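Endoglucanase A (Clostridium cellulolyticum, PDB 1EDG) probably hydrolyses internal beta-1,4-glucosidic bonds of cellulose as the catalytic domain of a family 5 endoglucanase. Local coordinates at residues W259-L264 with K317-Y322; G306-V311 with E321-Y326; S83-V88 with H122-K127; K129-S134 with E166-P171. One frame throughout, in Å; residues are numbered along the deposited sequence.

Overall arrangement
All four contacts belong to one eight-stranded parallel TIM barrel. Along the chain, contacts 3 and 4 close before contacts 1 and 2 open. Contacts 3 and 4, with centres about 9 Å apart, join the loops that follow strands 77-80, 116-120 and 163-166. Contacts 1 and 2, about 7 Å apart by centres, share Tyr322 and helix 316-332, which packs beside strand 303-308. The centres of contacts 2 and 3 are about 28 Å apart, on opposite sides of the chain's centre, yet Glu307 of contact 2 reaches His122 of contact 3 and Asn169 and Glu170 of contact 4. This meeting at the strand ends is consistent with the family 5 active site.

Contact 1. Residues W259-L264 with K317-Y322; sequences WNFAGL and KTRVEY
The hydroxyl of Tyr322 is gripped by two polar partners, the carbonyl oxygen of Cys257 just ahead of residues 259-264 and a water molecule that donates to it, while Ala262 CB lies 3.9 Å from Tyr322 OH. With its OH anchored, the ring offers a face to Phe261 in a T-shaped (edge-to-face) pair: the planes stand at 65°, and Phe261 CE2 comes within 3.6 Å of Tyr322 CG, nearer the rim than the ring centre. The CG of Phe261 is anti to the backbone N (chi1 168°), which sends the ring across to the facing helix. There Thr318 CG2 touches Phe261 CE1 at 3.7 Å, a methyl suited to this apolar spot. Arg319 adds only the aliphatic start of its chain; its NH1 bonds Ala310 O, and the guanidinium makes a cation-pi contact with Phe364. Trp274 meets both aromatic rings. The short helix 259-262, which follows barrel strand 249-254, is thus joined to helix 316-332, which follows the neighbouring strand 303-308.

Contact 2. Residues G306-V311 with E321-Y326; sequences GECGAV and EYMSYY
Cys308 directs its side chain at the ring of Tyr326, approaching it obliquely: SG lies 4.8 Å from the ring centroid, 41° off the normal, while Cys308 CB rests 3.6 Å from Tyr326 OH. This is a Cys sulfur-aromatic contact in which a small, polarisable side chain can lie between the Tyr326 ring and the Met323 methyl. The hydroxyl of Tyr326 has its polar partner in Ala255 O. Met323 does not set out toward the strand segment, but bends at chi2 (-50°) and chi3 bring its end nearer. Met323 CE therefore comes to 4.1 Å from Cys308 SG, and Met323 SD to 3.9 Å from Gly309 CA. Glycine fits at 309 because, at its backbone angles, a CB would be jammed against the carbonyl oxygen of Cys308. Beyond it, Ala310 places its lone methyl, CB, 4.0 Å from Tyr322 CE2. A water joins the two elements by accepting from Gly309 N at 2.9 Å and donating to Tyr322 OH at 2.8 Å. The neighbouring Ala310 N is buried without a partner. Glu307 points the other way, meeting Arg79 and Tyr256. A strand backed by its following helix, here 303-308 and 316-332 with 336-339 next, is the beta-alpha-beta unit of the TIM barrel.

Contact 3. Residues S83-V88 with H122-K127; sequences SWHPHV and HHDVDK
Ser83 and His122 bring the two chains closest, their CA atoms 4.7 Å apart, where loops leave neighbouring strands 77-80 and 116-120 of the TIM barrel. Neither segment is regular helix or strand; His123 is the centre of an inverse gamma turn, and just after it the carboxylate end of Asp124 comes near the other loop. This carboxylate knits that loop together. Asp124 OD2 accepts from Trp84 N at 3.0 Å through the syn lone pair, and it also bonds the hydroxyl of Tyr144. Asp124 OD1 takes two donors from a single residue. His85 N meets Asp124 OD1 from above the carboxylate plane at 3.0 Å, with a nearly straight bond of 166°, and His85 ND1 meets Asp124 OD1 on the anti side at 2.9 Å, close to the imidazole plane. The ring and carboxylate planes stand 78° apart. His85 CG sits between its backbone N and carbonyl carbon (chi1 84°), which folds the ring back so that one residue offers both donors to one oxygen. An aspartate suits this place, since its short chain presents two acceptors to the N-H groups of Trp84 and His85. His85 ND1 also makes a weak bond to His123 O. Between the two loops, His123 N donates to Ser83 OG at 2.9 Å, and that hydroxyl is bonded as well to Asp40 O.

Contact 4. Residues K129-S134 with E166-P171; sequences KGYFPS and EGMNEP
Tyr131 reaches the facing loop with no direct hydrogen bond, and its hydroxyl is linked to the backbone there through a single water. That water lies in the plane of the phenol ring, 2.8 Å from Tyr131 OH, and accepts from Asn169 N at 3.1 Å. The rest of the meeting is apolar. Met168 crosses the ring obliquely in a Met-aromatic contact, its SD 4.2 Å from the ring centroid and 35° off the normal, with Met168 CB only 3.5 Å from Tyr131 OH. A bend at chi3 (-80°) ends an otherwise extended methionine chain, whose polarisable thioether suits a place beside an aromatic ring. Pro171 comes to the ring edge instead, its CB 4.0 Å from Tyr131 CE2. These loops rise from strands 116-120 and 163-166 of the TIM barrel, and residues 169-171 spell Asn-Glu-Pro, a signature of family 5. Glu170 points away from the contact and bonds His254, while Asn169 touches His122. Within the other loop, Gly130 and Tyr131 form a classic beta bulge opposite Asp126. Pro133, centre of an inverse gamma turn, brings its CG to 4.3 Å from Pro171 C, a loose approach to the backbone of Pro171. Tyr144 and Ile145 of helix 138-155 also touch the Tyr131 side chain, and Leu199 of helix 187-209 packs on Met168.

Contact 1. Residues W259-L264 with K317-Y322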
loop_
_atom_site.group_PDB
_atom_site.type_symbol
_atom_site.label_atom_id
_atom_site.label_comp_id
_atom_site.label_asym_id
_atom_site.label_seq_id
_atom_site.Cartn_x
_atom_site.Cartn_y
_atom_site.Cartn_z
ATOM N N TRP A 259 -10.057 -13.513 -2.022
ATOM C CA TRP A 259 -10.049 -13.398 -0.562
ATOM C C TRP A 259 -10.152 -14.690 0.251
ATOM O O TRP A 259 -9.475 -14.827 1.271
ATOM C CB TRP A 259 -11.128 -12.410 -0.097
ATOM C CG TRP A 259 -11.128 -12.183 1.396
ATOM C CD1 TRP A 259 -12.065 -12.616 2.293
ATOM C CD2 TRP A 259 -10.130 -11.495 2.160
ATOM N NE1 TRP A 259 -11.709 -12.241 3.565
ATOM C CE2 TRP A 259 -10.527 -11.551 3.513
ATOM C CE3 TRP A 259 -8.937 -10.839 1.833
ATOM C CZ2 TRP A 259 -9.772 -10.975 4.541
ATOM C CZ3 TRP A 259 -8.182 -10.266 2.857
ATOM C CH2 TRP A 259 -8.606 -10.339 4.195
ATOM N N ASN A 260 -10.996 -15.626 -0.177
ATOM C CA ASN A 260 -11.169 -16.879 0.561
ATOM C C ASN A 260 -9.875 -17.670 0.694
ATOM O O ASN A 260 -9.733 -18.483 1.602
ATOM C CB ASN A 260 -12.269 -17.748 -0.057
ATOM C CG ASN A 260 -11.863 -18.359 -1.384
ATOM O OD1 ASN A 260 -11.074 -17.779 -2.138
ATOM N ND2 ASN A 260 -12.404 -19.535 -1.682
ATOM N N PHE A 261 -8.949 -17.447 -0.233
ATOM C CA PHE A 261 -7.655 -18.111 -0.201
ATOM C C PHE A 261 -6.600 -17.200 0.431
ATOM O O PHE A 261 -5.874 -17.599 1.342
ATOM C CB PHE A 261 -7.210 -18.485 -1.621
ATOM C CG PHE A 261 -5.772 -18.907 -1.707
ATOM C CD1 PHE A 261 -5.379 -20.165 -1.262
ATOM C CD2 PHE A 261 -4.799 -18.019 -2.160
ATOM C CE1 PHE A 261 -4.037 -20.533 -1.256
ATOM C CE2 PHE A 261 -3.453 -18.377 -2.159
ATOM C CZ PHE A 261 -3.070 -19.638 -1.703
ATOM N N ALA A 262 -6.515 -15.976 -0.075
ATOM C CA ALA A 262 -5.531 -15.013 0.390
ATOM C C ALA A 262 -5.669 -14.470 1.814
ATOM O O ALA A 262 -4.654 -14.241 2.482
ATOM C CB ALA A 262 -5.433 -13.860 -0.598
ATOM N N GLY A 263 -6.893 -14.256 2.292
ATOM C CA GLY A 263 -7.036 -13.702 3.628
ATOM C C GLY A 263 -7.996 -14.317 4.632
ATOM O O GLY A 263 -7.808 -14.145 5.838
ATOM N N LEU A 264 -9.034 -14.999 4.159
ATOM C CA LEU A 264 -10.015 -15.609 5.056
ATOM C C LEU A 264 -9.449 -16.841 5.771
ATOM O O LEU A 264 -9.044 -17.811 5.129
ATOM C CB LEU A 264 -11.270 -15.983 4.268
ATOM C CG LEU A 264 -12.493 -16.434 5.069
ATOM C CD1 LEU A 264 -12.909 -15.326 6.023
ATOM C CD2 LEU A 264 -13.630 -16.774 4.116
ATOM N N LYS A 317 4.009 -24.588 -0.761
ATOM C CA LYS A 317 4.027 -24.739 -2.212
ATOM C C LYS A 317 2.958 -23.912 -2.917
ATOM O O LYS A 317 3.260 -23.183 -3.869
ATOM C CB LYS A 317 3.899 -26.212 -2.609
ATOM C CG LYS A 317 4.005 -26.466 -4.116
ATOM C CD LYS A 317 4.034 -27.963 -4.415
ATOM C CE LYS A 317 4.086 -28.250 -5.913
ATOM N NZ LYS A 317 2.770 -28.046 -6.585
ATOM N N THR A 318 1.721 -24.010 -2.436
ATOM C CA THR A 318 0.611 -23.270 -3.032
ATOM C C THR A 318 0.846 -21.761 -2.947
ATOM O O THR A 318 0.567 -21.034 -3.902
ATOM C CB THR A 318 -0.727 -23.647 -2.367
ATOM O OG1 THR A 318 -0.903 -25.072 -2.440
ATOM C CG2 THR A 318 -1.890 -22.966 -3.072
ATOM N N ARG A 319 1.394 -21.296 -1.826
ATOM C CA ARG A 319 1.672 -19.871 -1.670
ATOM C C ARG A 319 2.829 -19.406 -2.561
ATOM O O ARG A 319 2.808 -18.283 -3.070
ATOM C CB ARG A 319 1.913 -19.495 -0.201
ATOM C CG ARG A 319 0.649 -19.587 0.669
ATOM C CD ARG A 319 0.750 -18.745 1.951
ATOM N NE ARG A 319 1.838 -19.165 2.837
ATOM C CZ ARG A 319 2.495 -18.354 3.661
ATOM N NH1 ARG A 319 2.183 -17.069 3.725
ATOM N NH2 ARG A 319 3.479 -18.823 4.414
ATOM N N VAL A 320 3.822 -20.267 -2.775
ATOM C CA VAL A 320 4.943 -19.910 -3.647
ATOM C C VAL A 320 4.407 -19.748 -5.077
ATOM O O VAL A 320 4.710 -18.765 -5.765
ATOM C CB VAL A 320 6.054 -20.995 -3.640
ATOM C CG1 VAL A 320 7.115 -20.671 -4.697
ATOM C CG2 VAL A 320 6.706 -21.069 -2.261
ATOM N N GLU A 321 3.577 -20.698 -5.500
ATOM C CA GLU A 321 2.985 -20.670 -6.837
ATOM C C GLU A 321 2.064 -19.460 -7.032
ATOM O O GLU A 321 2.170 -18.746 -8.038
ATOM C CB GLU A 321 2.244 -21.982 -7.111
ATOM C CG GLU A 321 3.187 -23.178 -7.244
ATOM C CD GLU A 321 2.473 -24.515 -7.228
ATOM O OE1 GLU A 321 1.408 -24.627 -6.586
ATOM O OE2 GLU A 321 2.989 -25.470 -7.846
ATOM N N TYR A 322 1.205 -19.204 -6.047
ATOM C CA TYR A 322 0.282 -18.071 -6.097
ATOM C C TYR A 322 1.015 -16.729 -6.164
ATOM O O TYR A 322 0.737 -15.914 -7.048
ATOM C CB TYR A 322 -0.681 -18.107 -4.896
ATOM C CG TYR A 322 -1.501 -16.839 -4.697
ATOM C CD1 TYR A 322 -2.655 -16.596 -5.450
ATOM C CD2 TYR A 322 -1.121 -15.888 -3.748
ATOM C CE1 TYR A 322 -3.408 -15.429 -5.256
ATOM C CE2 TYR A 322 -1.860 -14.726 -3.548
ATOM C CZ TYR A 322 -2.998 -14.501 -4.299
ATOM O OH TYR A 322 -3.717 -13.346 -4.081
#

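Contact 2. Residues G306-V311 with E321-Y326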
loop_
_atom_site.group_PDB
_atom_site.type_symbol
_atom_site.label_atom_id
_atom_site.label_comp_id
_atom_site.label_asym_id
_atom_site.label_seq_id
_atom_site.Cartn_x
_atom_site.Cartn_y
_atom_site.Cartn_z
ATOM N N GLY A 306 -0.457 -1.498 -3.749
ATOM C CA GLY A 306 0.210 -1.218 -2.492
ATOM C C GLY A 306 0.150 -2.298 -1.431
ATOM O O GLY A 306 0.896 -2.235 -0.454
ATOM N N GLU A 307 -0.770 -3.244 -1.587
ATOM C CA GLU A 307 -0.906 -4.347 -0.638
ATOM C C GLU A 307 -1.380 -5.617 -1.337
ATOM O O GLU A 307 -2.341 -5.589 -2.116
ATOM C CB GLU A 307 -1.898 -4.017 0.491
ATOM C CG GLU A 307 -1.458 -2.931 1.456
ATOM C CD GLU A 307 -2.400 -2.774 2.648
ATOM O OE1 GLU A 307 -3.120 -3.731 3.001
ATOM O OE2 GLU A 307 -2.409 -1.685 3.241
ATOM N N CYS A 308 -0.672 -6.711 -1.072
ATOM C CA CYS A 308 -1.014 -8.028 -1.601
ATOM C C CYS A 308 -0.349 -9.076 -0.700
ATOM O O CYS A 308 0.459 -8.729 0.170
ATOM C CB CYS A 308 -0.571 -8.186 -3.065
ATOM S SG CYS A 308 1.203 -8.114 -3.353
ATOM N N GLY A 309 -0.743 -10.336 -0.855
ATOM C CA GLY A 309 -0.161 -11.390 -0.044
ATOM C C GLY A 309 -1.161 -12.496 0.230
ATOM O O GLY A 309 -2.322 -12.403 -0.164
ATOM N N ALA A 310 -0.697 -13.555 0.888
ATOM C CA ALA A 310 -1.541 -14.691 1.235
ATOM C C ALA A 310 -1.142 -15.153 2.630
ATOM O O ALA A 310 0.043 -15.297 2.935
ATOM C CB ALA A 310 -1.363 -15.820 0.226
ATOM N N VAL A 311 -2.141 -15.333 3.481
ATOM C CA VAL A 311 -1.937 -15.751 4.857
ATOM C C VAL A 311 -1.431 -17.199 4.955
ATOM O O VAL A 311 -1.787 -18.054 4.147
ATOM C CB VAL A 311 -3.257 -15.558 5.661
ATOM C CG1 VAL A 311 -4.310 -16.587 5.256
ATOM C CG2 VAL A 311 -2.993 -15.608 7.120
ATOM N N GLU A 321 3.577 -20.698 -5.500
ATOM C CA GLU A 321 2.985 -20.670 -6.837
ATOM C C GLU A 321 2.064 -19.460 -7.032
ATOM O O GLU A 321 2.170 -18.746 -8.038
ATOM C CB GLU A 321 2.244 -21.982 -7.111
ATOM C CG GLU A 321 3.187 -23.178 -7.244
ATOM C CD GLU A 321 2.473 -24.515 -7.228
ATOM O OE1 GLU A 321 1.408 -24.627 -6.586
ATOM O OE2 GLU A 321 2.989 -25.470 -7.846
ATOM N N TYR A 322 1.205 -19.204 -6.047
ATOM C CA TYR A 322 0.282 -18.071 -6.097
ATOM C C TYR A 322 1.015 -16.729 -6.164
ATOM O O TYR A 322 0.737 -15.914 -7.048
ATOM C CB TYR A 322 -0.681 -18.107 -4.896
ATOM C CG TYR A 322 -1.501 -16.839 -4.697
ATOM C CD1 TYR A 322 -2.655 -16.596 -5.450
ATOM C CD2 TYR A 322 -1.121 -15.888 -3.748
ATOM C CE1 TYR A 322 -3.408 -15.429 -5.256
ATOM C CE2 TYR A 322 -1.860 -14.726 -3.548
ATOM C CZ TYR A 322 -2.998 -14.501 -4.299
ATOM O OH TYR A 322 -3.717 -13.346 -4.081
ATOM N N MET A 323 1.958 -16.489 -5.256
ATOM C CA MET A 323 2.676 -15.214 -5.268
ATOM C C MET A 323 3.512 -15.007 -6.534
ATOM O O MET A 323 3.593 -13.888 -7.054
ATOM C CB MET A 323 3.536 -15.032 -4.012
ATOM C CG MET A 323 2.731 -14.812 -2.720
ATOM S SD MET A 323 1.447 -13.504 -2.848
ATOM C CE MET A 323 2.440 -12.039 -3.175
ATOM N N SER A 324 4.127 -16.082 -7.031
ATOM C CA SER A 324 4.939 -16.005 -8.258
ATOM C C SER A 324 4.078 -15.601 -9.457
ATOM O O SER A 324 4.445 -14.703 -10.224
ATOM C CB SER A 324 5.635 -17.348 -8.548
ATOM O OG SER A 324 6.639 -17.623 -7.585
ATOM N N TYR A 325 2.935 -16.268 -9.595
ATOM C CA TYR A 325 1.989 -16.007 -10.677
ATOM C C TYR A 325 1.422 -14.580 -10.572
ATOM O O TYR A 325 1.327 -13.860 -11.570
ATOM C CB TYR A 325 0.860 -17.036 -10.611
ATOM C CG TYR A 325 -0.179 -16.923 -11.709
ATOM C CD1 TYR A 325 0.012 -17.545 -12.942
ATOM C CD2 TYR A 325 -1.375 -16.236 -11.494
ATOM C CE1 TYR A 325 -0.964 -17.492 -13.932
ATOM C CE2 TYR A 325 -2.360 -16.176 -12.477
ATOM C CZ TYR A 325 -2.149 -16.806 -13.692
ATOM O OH TYR A 325 -3.132 -16.755 -14.653
ATOM N N TYR A 326 1.051 -14.186 -9.355
ATOM C CA TYR A 326 0.505 -12.860 -9.082
ATOM C C TYR A 326 1.484 -11.768 -9.543
ATOM O O TYR A 326 1.120 -10.869 -10.307
ATOM C CB TYR A 326 0.212 -12.729 -7.571
ATOM C CG TYR A 326 -0.582 -11.504 -7.155
ATOM C CD1 TYR A 326 0.002 -10.234 -7.152
ATOM C CD2 TYR A 326 -1.914 -11.621 -6.740
ATOM C CE1 TYR A 326 -0.716 -9.108 -6.744
ATOM C CE2 TYR A 326 -2.643 -10.497 -6.327
ATOM C CZ TYR A 326 -2.035 -9.245 -6.331
ATOM O OH TYR A 326 -2.729 -8.137 -5.907
HETATM O O HOH W 1 -2.688 -10.993 -2.944
#

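Contact 3. Residues S83-V88 with H122-K127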
loop_
_atom_site.group_PDB
_atom_site.type_symbol
_atom_site.label_atom_id
_atom_site.label_comp_id
_atom_site.label_asym_id
_atom_site.label_seq_id
_atom_site.Cartn_x
_atom_site.Cartn_y
_atom_site.Cartn_z
ATOM N N SER A 83 -0.543 5.753 11.175
ATOM C CA SER A 83 -1.834 6.212 11.678
ATOM C C SER A 83 -1.496 7.426 12.544
ATOM O O SER A 83 -0.947 7.293 13.639
ATOM C CB SER A 83 -2.531 5.122 12.496
ATOM O OG SER A 83 -2.976 4.055 11.665
ATOM N N TRP A 84 -1.782 8.614 12.026
ATOM C CA TRP A 84 -1.465 9.853 12.728
ATOM C C TRP A 84 -2.459 10.326 13.785
ATOM O O TRP A 84 -2.080 11.095 14.673
ATOM C CB TRP A 84 -1.283 10.994 11.723
ATOM C CG TRP A 84 -0.353 10.688 10.606
ATOM C CD1 TRP A 84 -0.664 10.059 9.428
ATOM C CD2 TRP A 84 1.047 10.990 10.544
ATOM N NE1 TRP A 84 0.456 9.951 8.647
ATOM C CE2 TRP A 84 1.524 10.516 9.305
ATOM C CE3 TRP A 84 1.948 11.618 11.419
ATOM C CZ2 TRP A 84 2.864 10.645 8.910
ATOM C CZ3 TRP A 84 3.281 11.752 11.031
ATOM C CH2 TRP A 84 3.725 11.267 9.785
ATOM N N HIS A 85 -3.708 9.877 13.710
ATOM C CA HIS A 85 -4.731 10.350 14.653
ATOM C C HIS A 85 -4.431 10.268 16.157
ATOM O O HIS A 85 -4.858 11.143 16.910
ATOM C CB HIS A 85 -6.139 9.820 14.299
ATOM C CG HIS A 85 -6.440 8.447 14.819
ATOM N ND1 HIS A 85 -6.328 7.312 14.045
ATOM C CD2 HIS A 85 -6.889 8.032 16.031
ATOM C CE1 HIS A 85 -6.690 6.257 14.757
ATOM N NE2 HIS A 85 -7.035 6.668 15.965
ATOM N N PRO A 86 -3.719 9.222 16.625
ATOM C CA PRO A 86 -3.476 9.242 18.072
ATOM C C PRO A 86 -2.289 10.132 18.465
ATOM O O PRO A 86 -1.925 10.210 19.640
ATOM C CB PRO A 86 -3.237 7.769 18.405
ATOM C CG PRO A 86 -2.675 7.214 17.171
ATOM C CD PRO A 86 -3.434 7.886 16.062
ATOM N N HIS A 87 -1.731 10.847 17.490
ATOM C CA HIS A 87 -0.578 11.717 17.717
ATOM C C HIS A 87 -0.838 13.162 17.296
ATOM O O HIS A 87 0.092 13.950 17.102
ATOM C CB HIS A 87 0.619 11.159 16.950
ATOM C CG HIS A 87 0.889 9.718 17.251
ATOM N ND1 HIS A 87 0.411 8.690 16.468
ATOM C CD2 HIS A 87 1.528 9.134 18.291
ATOM C CE1 HIS A 87 0.735 7.533 17.018
ATOM N NE2 HIS A 87 1.415 7.776 18.123
ATOM N N VAL A 88 -2.115 13.507 17.206
ATOM C CA VAL A 88 -2.556 14.828 16.793
ATOM C C VAL A 88 -3.341 15.493 17.939
ATOM O O VAL A 88 -4.033 14.805 18.694
ATOM C CB VAL A 88 -3.434 14.654 15.520
ATOM C CG1 VAL A 88 -4.524 15.677 15.446
ATOM C CG2 VAL A 88 -2.559 14.694 14.280
ATOM N N HIS A 122 -2.861 6.107 7.476
ATOM C CA HIS A 122 -3.428 4.771 7.446
ATOM C C HIS A 122 -4.774 4.617 8.142
ATOM O O HIS A 122 -5.805 4.964 7.562
ATOM C CB HIS A 122 -2.395 3.763 7.971
ATOM C CG HIS A 122 -2.445 2.431 7.288
ATOM N ND1 HIS A 122 -3.030 1.317 7.856
ATOM C CD2 HIS A 122 -1.963 2.028 6.090
ATOM C CE1 HIS A 122 -2.900 0.286 7.038
ATOM N NE2 HIS A 122 -2.255 0.694 5.961
ATOM N N HIS A 123 -4.782 4.118 9.379
ATOM C CA HIS A 123 -6.037 3.915 10.108
ATOM C C HIS A 123 -6.497 5.237 10.731
ATOM O O HIS A 123 -6.523 5.395 11.958
ATOM C CB HIS A 123 -5.868 2.837 11.187
ATOM C CG HIS A 123 -5.601 1.464 10.641
ATOM N ND1 HIS A 123 -4.602 0.647 11.134
ATOM C CD2 HIS A 123 -6.229 0.747 9.679
ATOM C CE1 HIS A 123 -4.632 -0.514 10.503
ATOM N NE2 HIS A 123 -5.610 -0.479 9.616
ATOM N N ASP A 124 -6.829 6.196 9.869
ATOM C CA ASP A 124 -7.267 7.511 10.314
ATOM C C ASP A 124 -8.710 7.836 9.932
ATOM O O ASP A 124 -9.104 9.001 9.918
ATOM C CB ASP A 124 -6.310 8.590 9.805
ATOM C CG ASP A 124 -4.977 8.586 10.541
ATOM O OD1 ASP A 124 -4.914 8.028 11.659
ATOM O OD2 ASP A 124 -4.000 9.165 10.021
ATOM N N VAL A 125 -9.479 6.806 9.587
ATOM C CA VAL A 125 -10.887 6.988 9.250
ATOM C C VAL A 125 -11.589 6.931 10.607
ATOM O O VAL A 125 -11.780 5.848 11.167
ATOM C CB VAL A 125 -11.429 5.845 8.347
ATOM C CG1 VAL A 125 -12.882 6.131 7.946
ATOM C CG2 VAL A 125 -10.563 5.682 7.107
ATOM N N ASP A 126 -11.926 8.101 11.141
ATOM C CA ASP A 126 -12.562 8.218 12.447
ATOM C C ASP A 126 -13.310 9.546 12.454
ATOM O O ASP A 126 -12.700 10.604 12.311
ATOM C CB ASP A 126 -11.476 8.236 13.528
ATOM C CG ASP A 126 -12.042 8.170 14.933
ATOM O OD1 ASP A 126 -12.684 9.141 15.376
ATOM O OD2 ASP A 126 -11.842 7.139 15.602
ATOM N N LYS A 127 -14.616 9.494 12.687
ATOM C CA LYS A 127 -15.460 10.690 12.690
ATOM C C LYS A 127 -15.016 11.818 13.618
ATOM O O LYS A 127 -15.123 12.993 13.272
ATOM C CB LYS A 127 -16.903 10.298 13.017
ATOM C CG LYS A 127 -17.542 9.438 11.951
ATOM C CD LYS A 127 -18.866 8.862 12.403
ATOM C CE LYS A 127 -19.485 8.044 11.287
ATOM N NZ LYS A 127 -20.745 7.374 11.696
#

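Contact 4. Residues K129-S134 with E166-P171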
loop_
_atom_site.group_PDB
_atom_site.type_symbol
_atom_site.label_atom_id
_atom_site.label_comp_id
_atom_site.label_asym_id
_atom_site.label_seq_id
_atom_site.Cartn_x
_atom_site.Cartn_y
_atom_site.Cartn_z
ATOM N N LYS A 129 -11.726 11.939 15.588
ATOM C CA LYS A 129 -10.298 12.220 15.534
ATOM C C LYS A 129 -9.637 12.358 14.164
ATOM O O LYS A 129 -8.573 12.967 14.064
ATOM C CB LYS A 129 -9.553 11.169 16.358
ATOM C CG LYS A 129 -9.758 11.298 17.865
ATOM C CD LYS A 129 -9.173 10.100 18.601
ATOM C CE LYS A 129 -8.968 10.387 20.082
ATOM N NZ LYS A 129 -7.946 11.457 20.301
ATOM N N GLY A 130 -10.235 11.784 13.124
ATOM C CA GLY A 130 -9.639 11.872 11.800
ATOM C C GLY A 130 -10.622 12.338 10.745
ATOM O O GLY A 130 -11.290 13.357 10.928
ATOM N N TYR A 131 -10.714 11.602 9.642
ATOM C CA TYR A 131 -11.637 11.950 8.563
ATOM C C TYR A 131 -12.647 10.819 8.378
ATOM O O TYR A 131 -12.449 9.715 8.886
ATOM C CB TYR A 131 -10.872 12.227 7.248
ATOM C CG TYR A 131 -10.256 11.010 6.575
ATOM C CD1 TYR A 131 -8.985 10.558 6.930
ATOM C CD2 TYR A 131 -10.955 10.298 5.604
ATOM C CE1 TYR A 131 -8.429 9.420 6.333
ATOM C CE2 TYR A 131 -10.410 9.161 5.006
ATOM C CZ TYR A 131 -9.148 8.729 5.379
ATOM O OH TYR A 131 -8.625 7.591 4.807
ATOM N N PHE A 132 -13.757 11.111 7.711
ATOM C CA PHE A 132 -14.790 10.116 7.433
ATOM C C PHE A 132 -15.390 10.592 6.118
ATOM O O PHE A 132 -15.912 11.705 6.030
ATOM C CB PHE A 132 -15.852 10.071 8.537
ATOM C CG PHE A 132 -16.733 8.856 8.471
ATOM C CD1 PHE A 132 -16.338 7.660 9.065
ATOM C CD2 PHE A 132 -17.945 8.891 7.786
ATOM C CE1 PHE A 132 -17.138 6.513 8.975
ATOM C CE2 PHE A 132 -18.750 7.747 7.691
ATOM C CZ PHE A 132 -18.344 6.560 8.286
ATOM N N PRO A 133 -15.282 9.768 5.064
ATOM C CA PRO A 133 -15.784 10.075 3.721
ATOM C C PRO A 133 -17.296 10.083 3.480
ATOM O O PRO A 133 -17.823 9.205 2.798
ATOM C CB PRO A 133 -15.077 9.031 2.860
ATOM C CG PRO A 133 -15.074 7.842 3.749
ATOM C CD PRO A 133 -14.660 8.429 5.092
ATOM N N SER A 134 -17.980 11.068 4.051
ATOM C CA SER A 134 -19.419 11.238 3.852
ATOM C C SER A 134 -19.665 12.738 3.969
ATOM O O SER A 134 -18.908 13.445 4.644
ATOM C CB SER A 134 -20.250 10.439 4.868
ATOM O OG SER A 134 -20.269 11.048 6.146
ATOM N N GLU A 166 1.232 9.070 -0.116
ATOM C CA GLU A 166 -0.031 8.381 -0.380
ATOM C C GLU A 166 -1.042 9.045 0.570
ATOM O O GLU A 166 -1.042 8.779 1.774
ATOM C CB GLU A 166 0.113 6.893 -0.069
ATOM C CG GLU A 166 -1.143 6.064 -0.265
ATOM C CD GLU A 166 -0.973 4.643 0.256
ATOM O OE1 GLU A 166 0.094 4.050 0.030
ATOM O OE2 GLU A 166 -1.899 4.114 0.897
ATOM N N GLY A 167 -1.898 9.899 0.016
ATOM C CA GLY A 167 -2.853 10.650 0.811
ATOM C C GLY A 167 -3.695 9.900 1.824
ATOM O O GLY A 167 -3.763 10.303 2.995
ATOM N N MET A 168 -4.376 8.851 1.369
ATOM C CA MET A 168 -5.238 8.027 2.219
ATOM C C MET A 168 -4.987 6.559 1.918
ATOM O O MET A 168 -4.519 6.213 0.829
ATOM C CB MET A 168 -6.716 8.338 1.964
ATOM C CG MET A 168 -7.114 9.764 2.317
ATOM S SD MET A 168 -8.800 10.176 1.826
ATOM C CE MET A 168 -8.546 10.495 0.078
ATOM N N ASN A 169 -5.331 5.698 2.869
ATOM C CA ASN A 169 -5.141 4.258 2.729
ATOM C C ASN A 169 -6.344 3.555 2.092
ATOM O O ASN A 169 -6.351 3.279 0.886
ATOM C CB ASN A 169 -4.809 3.658 4.107
ATOM C CG ASN A 169 -4.662 2.150 4.064
ATOM O OD1 ASN A 169 -3.934 1.610 3.235
ATOM N ND2 ASN A 169 -5.358 1.457 4.960
ATOM N N GLU A 170 -7.349 3.239 2.902
ATOM C CA GLU A 170 -8.563 2.582 2.424
ATOM C C GLU A 170 -9.788 3.379 2.881
ATOM O O GLU A 170 -10.587 2.899 3.688
ATOM C CB GLU A 170 -8.631 1.133 2.940
ATOM C CG GLU A 170 -7.549 0.217 2.360
ATOM C CD GLU A 170 -7.628 -1.225 2.855
ATOM O OE1 GLU A 170 -8.387 -1.530 3.796
ATOM O OE2 GLU A 170 -6.911 -2.076 2.291
ATOM N N PRO A 171 -9.957 4.607 2.361
ATOM C CA PRO A 171 -11.107 5.439 2.755
ATOM C C PRO A 171 -12.407 4.680 2.472
ATOM O O PRO A 171 -12.604 4.141 1.379
ATOM C CB PRO A 171 -10.936 6.692 1.896
ATOM C CG PRO A 171 -10.248 6.170 0.666
ATOM C CD PRO A 171 -9.238 5.196 1.217
HETATM O O HOH W 2 -6.065 6.926 5.621
#